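Local coordinates for protein putative NADP oxidoreductase BF3122 (PDB 3D1L) that is a putative NADP-dependent oxidoreductase that probably binds its dinucleotide cofactor in a Rossmann-type domain, at residues B[74-79]-B[86-91]. Numbering follows the deposited sequence. Where two conformers were deposited one is given.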
ATOM      1  N   VAL B  74      21.299 -16.415 -12.237  1.00 40.87           N
ATOM      2  CA  VAL B  74      20.562 -17.519 -11.666  1.00 42.29           C
ATOM      3  C   VAL B  74      19.589 -16.981 -10.624  1.00 43.98           C
ATOM      4  O   VAL B  74      19.982 -16.352  -9.640  1.00 42.56           O
ATOM      5  CB  VAL B  74      21.525 -18.599 -11.102  1.00 42.15           C
ATOM      6  CG1 VAL B  74      20.770 -19.798 -10.587  1.00 40.21           C
ATOM      7  CG2 VAL B  74      22.581 -19.002 -12.180  1.00 40.97           C
ATOM      8  N   SER B  75      18.304 -17.192 -10.904  1.00 46.92           N
ATOM      9  CA  SER B  75      17.210 -16.785 -10.026  1.00 49.48           C
ATOM     10  C   SER B  75      16.385 -18.016  -9.705  1.00 51.56           C
ATOM     11  O   SER B  75      15.344 -18.251 -10.320  1.00 53.64           O
ATOM     12  CB  SER B  75      16.314 -15.766 -10.733  1.00 49.14           C
ATOM     13  OG  SER B  75      16.998 -14.571 -11.011  1.00 50.14           O
ATOM     14  N   LEU B  76      16.841 -18.827  -8.778  1.00 53.57           N
ATOM     15  CA  LEU B  76      16.136 -20.052  -8.469  1.00 55.85           C
ATOM     16  C   LEU B  76      16.009 -20.214  -6.952  1.00 57.40           C
ATOM     17  O   LEU B  76      16.829 -19.685  -6.198  1.00 57.74           O
ATOM     18  CB  LEU B  76      16.850 -21.260  -9.100  1.00 55.59           C
ATOM     19  CG  LEU B  76      16.779 -21.518 -10.618  1.00 56.48           C
ATOM     20  CD1 LEU B  76      17.546 -22.792 -11.017  1.00 56.41           C
ATOM     21  CD2 LEU B  76      15.340 -21.595 -11.136  1.00 55.29           C
ATOM     22  N   LYS B  77      14.970 -20.931  -6.514  1.00 59.05           N
ATOM     23  CA  LYS B  77      14.807 -21.283  -5.111  1.00 60.68           C
ATOM     24  C   LYS B  77      15.995 -22.141  -4.661  1.00 61.83           C
ATOM     25  O   LYS B  77      16.832 -22.541  -5.486  1.00 61.63           O
ATOM     26  CB  LYS B  77      13.486 -22.026  -4.906  1.00 60.95           C
ATOM     27  N   ASP B  78      16.088 -22.399  -3.357  1.00 63.22           N
ATOM     28  CA  ASP B  78      17.134 -23.275  -2.817  1.00 64.88           C
ATOM     29  C   ASP B  78      16.979 -24.721  -3.345  1.00 65.80           C
ATOM     30  O   ASP B  78      17.928 -25.295  -3.896  1.00 66.31           O
ATOM     31  CB  ASP B  78      17.146 -23.256  -1.276  1.00 65.19           C
ATOM     32  CG  ASP B  78      17.290 -21.846  -0.687  1.00 65.41           C
ATOM     33  OD1 ASP B  78      18.211 -21.642   0.133  1.00 64.77           O
ATOM     34  OD2 ASP B  78      16.481 -20.949  -1.025  1.00 66.10           O
ATOM     35  N   SER B  79      15.778 -25.288  -3.203  1.00 66.70           N
ATOM     36  CA  SER B  79      15.488 -26.675  -3.622  1.00 67.21           C
ATOM     37  C   SER B  79      15.852 -27.015  -5.079  1.00 67.58           C
ATOM     38  O   SER B  79      16.062 -28.190  -5.426  1.00 67.93           O
ATOM     39  CB  SER B  79      14.020 -27.012  -3.341  1.00 67.66           C
ATOM     40  N   GLN B  86      25.268 -28.246 -10.823  1.00 58.50           N
ATOM     41  CA  GLN B  86      26.296 -28.757 -11.726  0.50 58.17           C
ATOM     42  C   GLN B  86      25.829 -28.794 -13.181  1.00 58.45           C
ATOM     43  O   GLN B  86      26.648 -28.676 -14.105  1.00 58.12           O
ATOM     44  CB  GLN B  86      26.818 -30.115 -11.257  0.50 58.13           C
ATOM     45  CG  GLN B  86      27.780 -30.023 -10.068  0.50 57.07           C
ATOM     46  CD  GLN B  86      27.086 -29.637  -8.767  0.50 55.84           C
ATOM     47  OE1 GLN B  86      26.346 -30.429  -8.182  0.50 54.70           O
ATOM     48  NE2 GLN B  86      27.327 -28.414  -8.313  0.50 54.79           N
ATOM     49  N   GLY B  87      24.513 -28.939 -13.367  1.00 58.47           N
ATOM     50  CA  GLY B  87      23.867 -28.828 -14.669  1.00 58.69           C
ATOM     51  C   GLY B  87      23.938 -27.390 -15.163  1.00 59.11           C
ATOM     52  O   GLY B  87      23.967 -27.140 -16.374  1.00 59.59           O
ATOM     53  N   ILE B  88      23.990 -26.440 -14.224  1.00 58.72           N
ATOM     54  CA  ILE B  88      24.215 -25.030 -14.568  1.00 58.16           C
ATOM     55  C   ILE B  88      25.676 -24.759 -14.934  1.00 58.10           C
ATOM     56  O   ILE B  88      25.949 -23.992 -15.868  1.00 58.03           O
ATOM     57  CB  ILE B  88      23.794 -24.059 -13.431  1.00 58.14           C
ATOM     58  CG1 ILE B  88      22.266 -24.105 -13.196  1.00 57.08           C
ATOM     59  CG2 ILE B  88      24.328 -22.610 -13.722  1.00 57.60           C
ATOM     60  CD1 ILE B  88      21.837 -23.809 -11.754  1.00 53.14           C
ATOM     61  N   VAL B  89      26.611 -25.377 -14.203  1.00 57.28           N
ATOM     62  CA  VAL B  89      28.027 -24.997 -14.333  1.00 56.20           C
ATOM     63  C   VAL B  89      28.936 -25.740 -15.326  1.00 55.24           C
ATOM     64  O   VAL B  89      29.942 -25.167 -15.746  1.00 55.84           O
ATOM     65  CB  VAL B  89      28.743 -24.873 -12.940  1.00 56.71           C
ATOM     66  CG1 VAL B  89      27.903 -24.015 -11.986  1.00 55.37           C
ATOM     67  CG2 VAL B  89      29.080 -26.252 -12.329  1.00 55.39           C
ATOM     68  N   GLU B  90      28.585 -26.971 -15.703  0.50 54.62           N
ATOM     69  CA  GLU B  90      29.445 -27.805 -16.576  0.50 53.56           C
ATOM     70  C   GLU B  90      29.518 -27.329 -18.041  0.50 52.84           C
ATOM     71  O   GLU B  90      28.522 -26.849 -18.590  0.50 52.68           O
ATOM     72  CB  GLU B  90      29.019 -29.282 -16.515  0.50 53.66           C
ATOM     73  CG  GLU B  90      29.441 -30.010 -15.242  0.50 53.10           C
ATOM     74  CD  GLU B  90      28.870 -31.416 -15.136  0.50 52.99           C
ATOM     75  OE1 GLU B  90      27.672 -31.619 -15.439  0.50 52.05           O
ATOM     76  OE2 GLU B  90      29.623 -32.321 -14.734  0.50 52.28           O
ATOM     77  N   GLY B  91      30.699 -27.466 -18.652  1.00 52.45           N
ATOM     78  CA  GLY B  91      30.925 -27.094 -20.070  1.00 50.68           C
ATOM     79  C   GLY B  91      30.897 -25.611 -20.456  1.00 49.63           C
ATOM     80  O   GLY B  91      30.728 -25.266 -21.648  1.00 48.49           O
TER
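No flat group meets another between V74, L76 and I88: the three touch through aliphatic branches, with no ring or amide face or edge between them. I88 comes from the last turn of helix 78-89 and sets both arms of its side chain against the segment that leads into that same helix. Its short branch meets one methyl of V74, with I88 CG2 4.3 Å from V74 CG2. The longer arm touches with its end methyl, I88 CD1 lying 4.3 Å from the other methyl of the valine, V74 CG1. Two methyls thus face two methyls. With CD1 roughly trans to CA (chi2 150°), the end of the isoleucine is held off its own backbone, and the same methyl meets L76, I88 CD1 to L76 CD1 being 4.5 Å. These are loose van der Waals distances, and no hydrogen bond crosses between the segments. Behind I88 the helix is finishing: E90 N still bonds to Q86 O at 3.0 Å, but E90 itself has left helical geometry. V74 and I88 are buried, while L76 is partly exposed. In the fold, this joins the end of strand 71-74 and the loop after it to the far end of the helix of the beta-alpha-beta unit that runs on to strand 97-100. I16 of the adjacent parallel strand 12-16 touches all three side chains, W110 and F81 pack on V74, and L76 also touches L84 of the same helix, so the helix end is seated on the sheet of this Rossmann-type domain.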